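Local atomic coordinates of spermidine synthase (PDB entry 3GJY), a protein that probably transfers an aminopropyl group from decarboxylated S-adenosylmethionine to putrescine, yielding spermidine in polyamine biosynthesis. Residues I34-D39 / E131-P136; G99-A104 / V141-D146; Q64-E69 / W73-A78. All coordinates share one frame; numbering follows the deposited sequence. Where two conformers were deposited one is given.

Interaction 1: residues I34-D39 / E131-P136; sequences IELEAD and EWFDIP
L36 meets W132 and F133 by dividing its two methyl groups between their rings. Its CB points toward the 131-136 segment. CG stands anti to the carbonyl carbon (chi1 -52°), and with chi2 at -178° CD1 is directed to W132 and CD2 to F133. CD1 rests against the six-membered part of the indole, 3.6 Å from W132 CE3 and 3.7 Å from W132 CZ3, and the two side chains cross at about a right angle. The other branch, CD2, meets the far end of the phenyl ring, lying 3.7 Å from F133 CZ and 3.8 Å from F133 CE1; here leucine and phenylalanine approach from opposite directions. No hydrogen bond crosses the contact, so it is apolar packing that joins the N-terminal four-stranded antiparallel sheet, through strand 33-38, to the end of helix 123-132 in the Rossmann-like domain. The helix ends at W132, so the two aromatic partners are its last residue and the first of the following loop. The F133 ring also packs on I48 of the neighbouring strand 45-50, while W132 touches I23.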
ATOM      1  N   ILE A  34      -9.185  18.531  -1.533  1.00 16.99           N
ATOM      2  CA  ILE A  34      -9.638  17.436  -0.668  1.00 16.79           C
ATOM      3  C   ILE A  34     -11.131  17.619  -0.378  1.00 17.75           C
ATOM      4  O   ILE A  34     -11.515  18.672   0.136  1.00 18.29           O
ATOM      5  CB  ILE A  34      -8.857  17.454   0.665  1.00 17.49           C
ATOM      6  CG1 ILE A  34      -7.344  17.371   0.412  1.00 19.36           C
ATOM      7  CG2 ILE A  34      -9.313  16.302   1.563  1.00 18.68           C
ATOM      8  CD1 ILE A  34      -6.506  17.987   1.530  1.00 21.24           C
ATOM      9  N   GLU A  35     -11.943  16.606  -0.675  1.00 17.10           N
ATOM     10  CA  GLU A  35     -13.380  16.692  -0.397  0.50 17.30           C
ATOM     11  C   GLU A  35     -13.782  15.667   0.641  1.00 16.75           C
ATOM     12  O   GLU A  35     -13.420  14.500   0.550  1.00 16.54           O
ATOM     13  CB  GLU A  35     -14.217  16.516  -1.663  0.50 18.40           C
ATOM     14  CG  GLU A  35     -15.694  16.777  -1.448  0.50 19.43           C
ATOM     15  CD  GLU A  35     -16.028  18.226  -1.590  0.50 23.57           C
ATOM     16  OE1 GLU A  35     -15.164  18.959  -2.121  0.50 25.66           O
ATOM     17  OE2 GLU A  35     -17.147  18.621  -1.191  0.50 26.93           O
ATOM     18  N   LEU A  36     -14.517  16.137   1.657  1.00 16.09           N
ATOM     19  CA  LEU A  36     -15.019  15.253   2.703  1.00 15.26           C
ATOM     20  C   LEU A  36     -16.522  15.178   2.575  1.00 15.71           C
ATOM     21  O   LEU A  36     -17.193  16.213   2.586  1.00 16.78           O
ATOM     22  CB  LEU A  36     -14.636  15.796   4.082  1.00 16.29           C
ATOM     23  CG  LEU A  36     -13.146  16.139   4.294  1.00 16.30           C
ATOM     24  CD1 LEU A  36     -12.921  16.602   5.713  1.00 21.63           C
ATOM     25  CD2 LEU A  36     -12.180  14.969   3.941  1.00 18.23           C
ATOM     26  N   GLU A  37     -17.046  13.950   2.461  1.00 16.61           N
ATOM     27  CA  GLU A  37     -18.495  13.740   2.338  1.00 17.51           C
ATOM     28  C   GLU A  37     -18.977  12.751   3.411  1.00 17.78           C
ATOM     29  O   GLU A  37     -18.407  11.667   3.572  1.00 17.87           O
ATOM     30  CB  GLU A  37     -18.821  13.205   0.940  1.00 17.33           C
ATOM     31  CG  GLU A  37     -18.580  14.160  -0.195  1.00 19.85           C
ATOM     32  CD  GLU A  37     -18.732  13.477  -1.541  1.00 24.48           C
ATOM     33  OE1 GLU A  37     -17.751  12.899  -2.027  1.00 25.53           O
ATOM     34  OE2 GLU A  37     -19.850  13.514  -2.128  1.00 29.07           O
ATOM     35  N   ALA A  38     -20.033  13.115   4.127  1.00 17.97           N
ATOM     36  CA  ALA A  38     -20.610  12.244   5.156  1.00 17.43           C
ATOM     37  C   ALA A  38     -21.479  11.202   4.483  1.00 17.21           C
ATOM     38  O   ALA A  38     -22.274  11.529   3.595  1.00 18.73           O
ATOM     39  CB  ALA A  38     -21.462  13.076   6.126  1.00 18.55           C
ATOM     40  N   ASP A  39     -21.333   9.946   4.881  1.00 17.23           N
ATOM     41  CA  ASP A  39     -22.238   8.890   4.411  1.00 16.86           C
ATOM     42  C   ASP A  39     -23.682   9.185   4.814  1.00 17.26           C
ATOM     43  O   ASP A  39     -23.959   9.473   5.977  1.00 17.96           O
ATOM     44  CB  ASP A  39     -21.890   7.545   5.057  1.00 16.74           C
ATOM     45  CG  ASP A  39     -20.586   6.931   4.573  1.00 19.65           C
ATOM     46  OD1 ASP A  39     -19.914   7.403   3.633  1.00 22.38           O
ATOM     47  OD2 ASP A  39     -20.242   5.919   5.199  1.00 23.34           O
ATOM     48  N   GLU A 131      -6.089  15.792  12.677  1.00 12.08           N
ATOM     49  CA  GLU A 131      -7.204  16.457  13.355  0.50 11.97           C
ATOM     50  C   GLU A 131      -8.491  15.627  13.277  1.00 12.74           C
ATOM     51  O   GLU A 131      -9.210  15.493  14.274  1.00 13.62           O
ATOM     52  CB  GLU A 131      -7.463  17.848  12.752  0.50 12.29           C
ATOM     53  CG  GLU A 131      -6.362  18.903  12.939  0.50 12.79           C
ATOM     54  CD  GLU A 131      -6.058  19.285  14.364  0.50 14.62           C
ATOM     55  OE1 GLU A 131      -6.845  18.952  15.295  0.50 14.82           O
ATOM     56  OE2 GLU A 131      -4.982  19.921  14.538  0.50 15.16           O
ATOM     57  N   TRP A 132      -8.781  15.045  12.102  1.00 12.64           N
ATOM     58  CA  TRP A 132     -10.133  14.547  11.819  1.00 13.39           C
ATOM     59  C   TRP A 132     -10.268  13.097  11.424  1.00 13.17           C
ATOM     60  O   TRP A 132     -11.385  12.590  11.397  1.00 13.79           O
ATOM     61  CB  TRP A 132     -10.756  15.400  10.685  1.00 13.53           C
ATOM     62  CG  TRP A 132     -11.315  16.714  11.133  1.00 14.62           C
ATOM     63  CD1 TRP A 132     -11.530  17.126  12.418  1.00 17.00           C
ATOM     64  CD2 TRP A 132     -11.767  17.776  10.285  1.00 15.09           C
ATOM     65  NE1 TRP A 132     -12.105  18.382  12.423  1.00 19.25           N
ATOM     66  CE2 TRP A 132     -12.250  18.813  11.134  1.00 17.07           C
ATOM     67  CE3 TRP A 132     -11.845  17.939   8.899  1.00 16.53           C
ATOM     68  CZ2 TRP A 132     -12.785  20.011  10.624  1.00 18.90           C
ATOM     69  CZ3 TRP A 132     -12.368  19.141   8.384  1.00 18.35           C
ATOM     70  CH2 TRP A 132     -12.835  20.145   9.255  1.00 20.19           C
ATOM     71  N   PHE A 133      -9.181  12.436  11.036  1.00 12.05           N
ATOM     72  CA  PHE A 133      -9.318  11.095  10.485  1.00 12.54           C
ATOM     73  C   PHE A 133      -9.078   9.969  11.484  1.00 12.37           C
ATOM     74  O   PHE A 133      -8.872   8.806  11.109  1.00 13.02           O
ATOM     75  CB  PHE A 133      -8.585  10.886   9.150  1.00 13.10           C
ATOM     76  CG  PHE A 133      -8.917  11.914   8.071  1.00 12.46           C
ATOM     77  CD1 PHE A 133     -10.123  12.647   8.063  1.00 13.75           C
ATOM     78  CD2 PHE A 133      -7.956  12.169   7.078  1.00 13.39           C
ATOM     79  CE1 PHE A 133     -10.378  13.615   7.042  1.00 15.25           C
ATOM     80  CE2 PHE A 133      -8.188  13.106   6.059  1.00 15.80           C
ATOM     81  CZ  PHE A 133      -9.403  13.850   6.052  1.00 16.32           C
ATOM     82  N   ASP A 134      -9.157  10.322  12.769  1.00 12.33           N
ATOM     83  CA  ASP A 134      -9.377   9.329  13.830  1.00 12.46           C
ATOM     84  C   ASP A 134      -8.216   8.341  13.921  1.00 12.42           C
ATOM     85  O   ASP A 134      -8.405   7.128  14.014  1.00 13.11           O
ATOM     86  CB  ASP A 134     -10.721   8.585  13.634  1.00 12.59           C
ATOM     87  CG  ASP A 134     -11.083   7.706  14.798  1.00 13.48           C
ATOM     88  OD1 ASP A 134     -10.862   8.112  15.968  1.00 18.07           O
ATOM     89  OD2 ASP A 134     -11.671   6.641  14.550  1.00 13.89           O
ATOM     90  N   ILE A 135      -7.018   8.906  13.978  1.00 12.65           N
ATOM     91  CA  ILE A 135      -5.803   8.128  14.126  1.00 12.98           C
ATOM     92  C   ILE A 135      -5.281   8.226  15.537  1.00 12.32           C
ATOM     93  O   ILE A 135      -5.482   9.247  16.213  1.00 13.77           O
ATOM     94  CB  ILE A 135      -4.721   8.566  13.098  1.00 13.09           C
ATOM     95  CG1 ILE A 135      -4.322  10.032  13.247  1.00 12.77           C
ATOM     96  CG2 ILE A 135      -5.222   8.299  11.675  1.00 15.63           C
ATOM     97  CD1 ILE A 135      -3.118  10.437  12.324  1.00 13.51           C
ATOM     98  N   PRO A 136      -4.585   7.172  15.986  1.00 12.84           N
ATOM     99  CA  PRO A 136      -4.003   7.212  17.337  1.00 11.84           C
ATOM    100  C   PRO A 136      -2.768   8.107  17.345  1.00 11.23           C
ATOM    101  O   PRO A 136      -2.223   8.444  16.275  1.00 12.46           O
ATOM    102  CB  PRO A 136      -3.661   5.757  17.621  1.00 12.25           C
ATOM    103  CG  PRO A 136      -3.422   5.171  16.271  1.00 14.48           C
ATOM    104  CD  PRO A 136      -4.399   5.866  15.334  1.00 13.07           C
TER

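Interaction 2: residues G99-A104 / V141-D146; sequences GACTMA and VKIRVD
C101 and I143 turn toward each other through similar first torsions: in C101, SG is anti to the carbonyl carbon (chi1 -62°), and in I143, CG1 takes the same orientation (chi1 -52°). These settings aim a sulfur and the ethyl arm of an isoleucine at one point between a loop and a strand. The framework is the Rossmann-like fold of AdoMet-dependent methyltransferases, which spermidine synthases share. G99 belongs to the loop between strand 92-96 and helix 102-110, and strand 141-145 lies at one outer side of the mixed sheet, parallel to strand 115-120.

SG lies 3.8 Å from I143 CD1 and equally close to I143 CG1, so it sits alongside the last bond of the arm and does not merely touch its tip. C101 is the N-cap residue of helix 102-110. T102 N, at the first residue of the helix, donates to G99 O at 3.1 Å, closing a beta turn whose inner residues A100 and C101 both have positive phi, as in types I' and III'.

Three residues after C101, A104 faces V141. The nearest CA pair across the segments is A104 with V141, 6.3 Å apart, a closeness consistent with the small side chain of A104. V141 uses both branches, CG1 being anti to the backbone N (chi1 175°). Strand 115-120 lies beside this contact: V118 packs on both C101 and A104. R130 NH2 hydrogen-bonds to V141 O, tying helix 123-132 to the strand's start. Both valine methyls face the A104 methyl, whose CB lies 4.0 Å from V141 CG2 and 4.1 Å from V141 CG1, while V141 CG2 also reaches A104 O at 3.8 Å.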
ATOM      1  N   GLY A  99      -3.864   7.276   1.733  1.00 21.67           N
ATOM      2  CA  GLY A  99      -4.936   8.244   1.883  1.00 21.18           C
ATOM      3  C   GLY A  99      -5.528   8.239   3.274  1.00 20.37           C
ATOM      4  O   GLY A  99      -5.897   7.185   3.809  1.00 21.36           O
ATOM      5  N   ALA A 100      -5.599   9.445   3.828  1.00 21.03           N
ATOM      6  CA  ALA A 100      -6.092   9.721   5.129  1.00 17.80           C
ATOM      7  C   ALA A 100      -5.374   9.009   6.284  1.00 15.12           C
ATOM      8  O   ALA A 100      -5.927   8.987   7.368  1.00 14.19           O
ATOM      9  CB  ALA A 100      -7.631   9.404   5.185  1.00 19.51           C
ATOM     10  N   CYS A 101      -4.212   8.376   6.046  1.00 13.18           N
ATOM     11  CA  CYS A 101      -3.596   7.490   7.051  1.00 12.67           C
ATOM     12  C   CYS A 101      -4.464   6.309   7.475  1.00 12.75           C
ATOM     13  O   CYS A 101      -4.270   5.755   8.555  1.00 12.52           O
ATOM     14  CB  CYS A 101      -3.184   8.281   8.301  1.00 13.57           C
ATOM     15  SG  CYS A 101      -1.947   9.561   8.012  1.00 16.10           S
ATOM     16  N   THR A 102      -5.416   5.921   6.624  1.00 12.18           N
ATOM     17  CA  THR A 102      -6.364   4.883   7.006  1.00 11.89           C
ATOM     18  C   THR A 102      -5.727   3.502   7.157  1.00 11.49           C
ATOM     19  O   THR A 102      -6.064   2.768   8.108  1.00 11.60           O
ATOM     20  CB  THR A 102      -7.510   4.883   6.016  1.00 12.25           C
ATOM     21  OG1 THR A 102      -8.101   6.204   6.034  1.00 12.91           O
ATOM     22  CG2 THR A 102      -8.558   3.755   6.302  1.00 14.14           C
HETATM   23  N   MSE A 103      -4.835   3.107   6.245  1.00 12.66           N
HETATM   24  CA  MSE A 103      -4.141   1.836   6.402  0.50 12.20           C
HETATM   25  C   MSE A 103      -3.292   1.813   7.700  1.00 12.38           C
HETATM   26  O   MSE A 103      -3.244   0.818   8.418  1.00 13.26           O
HETATM   27  CB  MSE A 103      -3.250   1.603   5.170  0.50 12.90           C
HETATM   28  CG  MSE A 103      -2.865   0.177   4.923  0.50 13.85           C
HETATM   29 SE   MSE A 103      -4.212  -0.948   3.963  0.40 14.13          SE
HETATM   30  CE  MSE A 103      -5.254  -1.598   5.514  0.50 14.37           C
ATOM     31  N   ALA A 104      -2.591   2.920   7.976  1.00 11.32           N
ATOM     32  CA  ALA A 104      -1.806   3.050   9.210  1.00 11.08           C
ATOM     33  C   ALA A 104      -2.685   2.880  10.455  1.00 11.11           C
ATOM     34  O   ALA A 104      -2.332   2.177  11.422  1.00 11.34           O
ATOM     35  CB  ALA A 104      -1.016   4.382   9.236  1.00 11.75           C
ATOM     36  N   VAL A 141       0.685   5.976  15.198  1.00 10.93           N
ATOM     37  CA  VAL A 141       0.672   6.559  13.843  1.00 11.53           C
ATOM     38  C   VAL A 141       1.434   7.871  13.921  1.00 11.32           C
ATOM     39  O   VAL A 141       1.074   8.744  14.698  1.00 12.00           O
ATOM     40  CB  VAL A 141      -0.750   6.792  13.258  1.00 11.52           C
ATOM     41  CG1 VAL A 141      -0.641   7.532  11.883  1.00 12.17           C
ATOM     42  CG2 VAL A 141      -1.466   5.433  13.072  1.00 12.22           C
ATOM     43  N   LYS A 142       2.515   7.966  13.151  1.00 11.01           N
ATOM     44  CA  LYS A 142       3.381   9.163  13.079  1.00 11.19           C
ATOM     45  C   LYS A 142       3.439   9.619  11.647  1.00 12.15           C
ATOM     46  O   LYS A 142       3.645   8.773  10.769  1.00 13.48           O
ATOM     47  CB  LYS A 142       4.782   8.836  13.583  1.00 12.23           C
ATOM     48  CG  LYS A 142       5.797   9.993  13.582  1.00 15.10           C
ATOM     49  CD  LYS A 142       7.144   9.420  14.167  1.00 18.44           C
ATOM     50  CE  LYS A 142       8.217  10.460  14.351  1.00 23.11           C
ATOM     51  NZ  LYS A 142       9.466   9.824  14.924  1.00 27.70           N
ATOM     52  N   ILE A 143       3.196  10.897  11.387  1.00 12.34           N
ATOM     53  CA  ILE A 143       3.189  11.415   9.994  1.00 12.06           C
ATOM     54  C   ILE A 143       4.447  12.226   9.743  1.00 11.55           C
ATOM     55  O   ILE A 143       4.797  13.109  10.543  1.00 13.85           O
ATOM     56  CB  ILE A 143       1.933  12.275   9.698  1.00 11.93           C
ATOM     57  CG1 ILE A 143       0.641  11.504  10.090  1.00 12.48           C
ATOM     58  CG2 ILE A 143       1.931  12.737   8.251  1.00 14.45           C
ATOM     59  CD1 ILE A 143      -0.582  12.380  10.181  1.00 14.02           C
ATOM     60  N   ARG A 144       5.142  11.899   8.662  1.00 11.91           N
ATOM     61  CA  ARG A 144       6.271  12.702   8.200  1.00 13.58           C
ATOM     62  C   ARG A 144       5.849  13.330   6.880  1.00 13.64           C
ATOM     63  O   ARG A 144       5.495  12.596   5.944  1.00 13.84           O
ATOM     64  CB  ARG A 144       7.504  11.794   8.016  1.00 14.55           C
ATOM     65  CG  ARG A 144       8.707  12.510   7.515  1.00 18.56           C
ATOM     66  CD  ARG A 144       9.916  11.614   7.460  1.00 21.16           C
ATOM     67  NE  ARG A 144      10.993  12.334   6.809  1.00 23.42           N
ATOM     68  CZ  ARG A 144      12.233  11.863   6.729  1.00 23.39           C
ATOM     69  NH1 ARG A 144      12.520  10.697   7.270  1.00 26.44           N
ATOM     70  NH2 ARG A 144      13.152  12.569   6.107  1.00 28.00           N
ATOM     71  N   VAL A 145       5.940  14.662   6.788  1.00 13.67           N
ATOM     72  CA  VAL A 145       5.591  15.365   5.548  1.00 13.66           C
ATOM     73  C   VAL A 145       6.890  15.484   4.757  1.00 14.29           C
ATOM     74  O   VAL A 145       7.825  16.215   5.159  1.00 16.96           O
ATOM     75  CB  VAL A 145       4.975  16.728   5.818  1.00 13.81           C
ATOM     76  CG1 VAL A 145       4.720  17.445   4.489  1.00 16.37           C
ATOM     77  CG2 VAL A 145       3.672  16.526   6.590  1.00 16.02           C
ATOM     78  N   ASP A 146       6.983  14.699   3.673  1.00 14.31           N
ATOM     79  CA  ASP A 146       8.234  14.582   2.923  0.50 15.31           C
ATOM     80  C   ASP A 146       7.956  13.910   1.587  1.00 15.18           C
ATOM     81  O   ASP A 146       6.863  13.378   1.385  1.00 16.26           O
ATOM     82  CB  ASP A 146       9.229  13.728   3.722  0.50 15.65           C
ATOM     83  CG  ASP A 146      10.662  14.224   3.613  0.50 17.35           C
ATOM     84  OD1 ASP A 146      11.061  14.711   2.545  0.50 19.07           O
ATOM     85  OD2 ASP A 146      11.390  14.112   4.622  0.50 21.00           O
TER

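Interaction 3: residues Q64-E69 / W73-A78; sequences QALEFE and WIATGA
E69 and W73 bury more surface in this contact than any other residue, and they meet twice, once through the backbone and once through the indole. The backbone link is a hydrogen bond from W73 N to E69 O, 3.0 Å long with an N-H...O angle of 150°.

The same oxygen also lies against the tryptophan ring. With CG anti to its own carbonyl carbon (chi1 -56°), the W73 side chain folds back along the helix, and E69 O comes to lie 3.2 Å above one face of the indole, offset toward the rim. Its nearest ring atoms include W73 CG, at 3.3 Å. The one oxygen is thus both the acceptor of the W73 N-H and the atom over the indole face. The benzo part meets E69 by a second route, since E69 CB is 3.8 Å from W73 CZ2.

The glutamate chain bends at its second torsion. Its carboxylate is held by G268, whose backbone N bonds to E69 OE2. At the first residue of the helix this negative group would probably interact favourably with the helix dipole. W73 also touches V269, A271 and L264.

A smaller third point of contact lies between L66, in the loop, and A75, two residues further along the helix than W73: L66 CD1 is 4.2 Å from A75 CB. Y106 of helix 102-110 touches both L66 and A75, so this point lies where the loop and two helices come together. The bond from W73 N (i+4) to E69 O (i), with F68 as N-cap, is that of an alpha-helical first turn, here the start of helix 69-85.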
ATOM      1  N   GLN A  64     -10.978  -0.788  12.167  1.00 14.32           N
ATOM      2  CA  GLN A  64     -10.847  -1.950  11.287  1.00 15.03           C
ATOM      3  C   GLN A  64     -11.870  -2.005  10.140  1.00 15.56           C
ATOM      4  O   GLN A  64     -11.828  -2.940   9.337  1.00 17.48           O
ATOM      5  CB  GLN A  64     -10.821  -3.233  12.106  1.00 15.55           C
ATOM      6  CG  GLN A  64      -9.493  -3.393  12.856  1.00 15.51           C
ATOM      7  CD  GLN A  64      -9.400  -4.742  13.572  1.00 17.13           C
ATOM      8  OE1 GLN A  64      -9.705  -5.802  12.986  1.00 19.88           O
ATOM      9  NE2 GLN A  64      -8.933  -4.712  14.819  1.00 18.59           N
ATOM     10  N   ALA A  65     -12.755  -1.006  10.051  1.00 15.20           N
ATOM     11  CA  ALA A  65     -13.758  -0.985   8.978  1.00 14.48           C
ATOM     12  C   ALA A  65     -13.196  -0.343   7.725  1.00 14.74           C
ATOM     13  O   ALA A  65     -12.876   0.854   7.725  1.00 14.80           O
ATOM     14  CB  ALA A  65     -15.017  -0.246   9.431  1.00 14.89           C
ATOM     15  N   LEU A  66     -13.053  -1.153   6.670  1.00 14.60           N
ATOM     16  CA  LEU A  66     -12.477  -0.695   5.394  1.00 15.73           C
ATOM     17  C   LEU A  66     -13.462  -0.884   4.267  1.00 16.08           C
ATOM     18  O   LEU A  66     -14.029  -1.978   4.153  1.00 19.12           O
ATOM     19  CB  LEU A  66     -11.204  -1.490   5.062  1.00 15.18           C
ATOM     20  CG  LEU A  66     -10.041  -1.421   6.092  1.00 14.22           C
ATOM     21  CD1 LEU A  66      -8.957  -2.460   5.747  1.00 15.99           C
ATOM     22  CD2 LEU A  66      -9.444  -0.011   6.194  1.00 14.75           C
ATOM     23  N   GLU A  67     -13.592   0.114   3.404  1.00 16.88           N
ATOM     24  CA  GLU A  67     -14.522   0.015   2.269  1.00 18.32           C
ATOM     25  C   GLU A  67     -13.855  -0.092   0.913  1.00 18.09           C
ATOM     26  O   GLU A  67     -14.444  -0.581  -0.052  1.00 21.42           O
ATOM     27  CB  GLU A  67     -15.606   1.101   2.296  1.00 19.50           C
ATOM     28  CG  GLU A  67     -16.660   0.725   3.328  1.00 22.43           C
ATOM     29  CD  GLU A  67     -17.839   1.661   3.403  1.00 25.56           C
ATOM     30  OE1 GLU A  67     -18.126   2.390   2.421  1.00 27.98           O
ATOM     31  OE2 GLU A  67     -18.486   1.648   4.486  1.00 29.92           O
ATOM     32  N   PHE A  68     -12.607   0.326   0.845  1.00 15.55           N
ATOM     33  CA  PHE A  68     -11.800   0.209  -0.353  1.00 15.15           C
ATOM     34  C   PHE A  68     -11.278  -1.203  -0.472  1.00 14.61           C
ATOM     35  O   PHE A  68     -10.592  -1.684   0.427  1.00 14.96           O
ATOM     36  CB  PHE A  68     -10.628   1.218  -0.340  1.00 15.75           C
ATOM     37  CG  PHE A  68     -11.043   2.593  -0.784  1.00 14.48           C
ATOM     38  CD1 PHE A  68     -11.861   3.368   0.024  1.00 16.51           C
ATOM     39  CD2 PHE A  68     -10.680   3.074  -2.043  1.00 18.47           C
ATOM     40  CE1 PHE A  68     -12.329   4.608  -0.412  1.00 16.53           C
ATOM     41  CE2 PHE A  68     -11.136   4.330  -2.486  1.00 18.12           C
ATOM     42  CZ  PHE A  68     -11.938   5.106  -1.645  1.00 14.94           C
ATOM     43  N   GLU A  69     -11.623  -1.873  -1.574  1.00 14.89           N
ATOM     44  CA  GLU A  69     -11.248  -3.281  -1.742  1.00 15.29           C
ATOM     45  C   GLU A  69      -9.754  -3.504  -1.633  1.00 14.12           C
ATOM     46  O   GLU A  69      -9.297  -4.418  -0.950  1.00 14.52           O
ATOM     47  CB  GLU A  69     -11.760  -3.844  -3.085  1.00 15.65           C
ATOM     48  CG  GLU A  69     -13.301  -3.723  -3.249  1.00 20.63           C
ATOM     49  CD  GLU A  69     -14.085  -4.613  -2.307  1.00 24.45           C
ATOM     50  OE1 GLU A  69     -13.547  -5.631  -1.836  1.00 26.53           O
ATOM     51  OE2 GLU A  69     -15.265  -4.293  -2.026  1.00 30.41           O
ATOM     52  N   TRP A  73      -7.417  -5.997   0.714  1.00 12.60           N
ATOM     53  CA  TRP A  73      -6.451  -6.976   0.180  1.00 13.21           C
ATOM     54  C   TRP A  73      -5.079  -6.817   0.816  1.00 13.14           C
ATOM     55  O   TRP A  73      -4.434  -7.809   1.184  1.00 13.69           O
ATOM     56  CB  TRP A  73      -6.365  -6.892  -1.345  1.00 13.75           C
ATOM     57  CG  TRP A  73      -7.705  -7.064  -2.012  1.00 13.46           C
ATOM     58  CD1 TRP A  73      -8.848  -7.595  -1.473  1.00 14.29           C
ATOM     59  CD2 TRP A  73      -8.012  -6.714  -3.346  1.00 14.28           C
ATOM     60  NE1 TRP A  73      -9.876  -7.556  -2.388  1.00 15.09           N
ATOM     61  CE2 TRP A  73      -9.384  -7.038  -3.559  1.00 13.41           C
ATOM     62  CE3 TRP A  73      -7.267  -6.167  -4.400  1.00 15.58           C
ATOM     63  CZ2 TRP A  73     -10.028  -6.799  -4.783  1.00 16.91           C
ATOM     64  CZ3 TRP A  73      -7.926  -5.946  -5.645  1.00 18.75           C
ATOM     65  CH2 TRP A  73      -9.279  -6.267  -5.807  1.00 16.83           C
ATOM     66  N   ILE A  74      -4.631  -5.561   0.955  1.00 12.20           N
ATOM     67  CA  ILE A  74      -3.371  -5.299   1.686  1.00 12.23           C
ATOM     68  C   ILE A  74      -3.493  -5.839   3.133  1.00 11.95           C
ATOM     69  O   ILE A  74      -2.573  -6.502   3.634  1.00 12.17           O
ATOM     70  CB  ILE A  74      -3.006  -3.810   1.689  1.00 12.21           C
ATOM     71  CG1 ILE A  74      -2.646  -3.389   0.259  1.00 14.33           C
ATOM     72  CG2 ILE A  74      -1.849  -3.541   2.646  1.00 12.97           C
ATOM     73  CD1 ILE A  74      -2.541  -1.867   0.098  1.00 15.75           C
ATOM     74  N   ALA A  75      -4.606  -5.544   3.802  1.00 12.16           N
ATOM     75  CA  ALA A  75      -4.784  -6.036   5.176  1.00 12.27           C
ATOM     76  C   ALA A  75      -4.643  -7.551   5.224  1.00 13.11           C
ATOM     77  O   ALA A  75      -3.947  -8.082   6.083  1.00 12.49           O
ATOM     78  CB  ALA A  75      -6.159  -5.639   5.712  1.00 13.24           C
ATOM     79  N   THR A  76      -5.311  -8.257   4.304  1.00 13.25           N
ATOM     80  CA  THR A  76      -5.290  -9.713   4.328  1.00 13.65           C
ATOM     81  C   THR A  76      -3.874 -10.256   4.047  1.00 13.11           C
ATOM     82  O   THR A  76      -3.372 -11.137   4.779  1.00 13.25           O
ATOM     83  CB  THR A  76      -6.281 -10.260   3.286  1.00 12.47           C
ATOM     84  OG1 THR A  76      -7.605  -9.910   3.696  1.00 15.79           O
ATOM     85  CG2 THR A  76      -6.137 -11.793   3.149  1.00 15.68           C
ATOM     86  N   GLY A  77      -3.238  -9.745   3.002  1.00 13.07           N
ATOM     87  CA  GLY A  77      -1.923 -10.283   2.635  1.00 12.99           C
ATOM     88  C   GLY A  77      -0.878  -9.955   3.690  1.00 12.99           C
ATOM     89  O   GLY A  77      -0.073 -10.810   4.047  1.00 14.40           O
ATOM     90  N   ALA A  78      -0.876  -8.706   4.181  1.00 12.55           N
ATOM     91  CA  ALA A  78       0.128  -8.289   5.167  1.00 12.40           C
ATOM     92  C   ALA A  78      -0.091  -9.004   6.502  1.00 13.49           C
ATOM     93  O   ALA A  78       0.869  -9.477   7.117  1.00 13.26           O
ATOM     94  CB  ALA A  78       0.128  -6.758   5.367  1.00 13.31           C
TER

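Interactions 1 and 2 have centres 13 Å apart and meet directly: F133 CD2 lies 3.4 Å from A100 CB, and I135 CD1 is 3.8 Å from I143 CD1. Interaction 3 is centred 16 Å from interaction 2, which it touches through selenomethionine M103, with SE 3.7 Å from I74 CG2. It does not touch interaction 1, whose nearest atoms are about 5 Å away. Interaction 2 therefore bridges the other two. Bound formic acid, probably from the crystallisation liquor, is found about 4 Å from the side chain of C101 and about 5 Å from that of F133, consistent with a pocket near the loop 99-101 that leads into helix 102-110, which in this family probably serves the nucleotide-like cosubstrate.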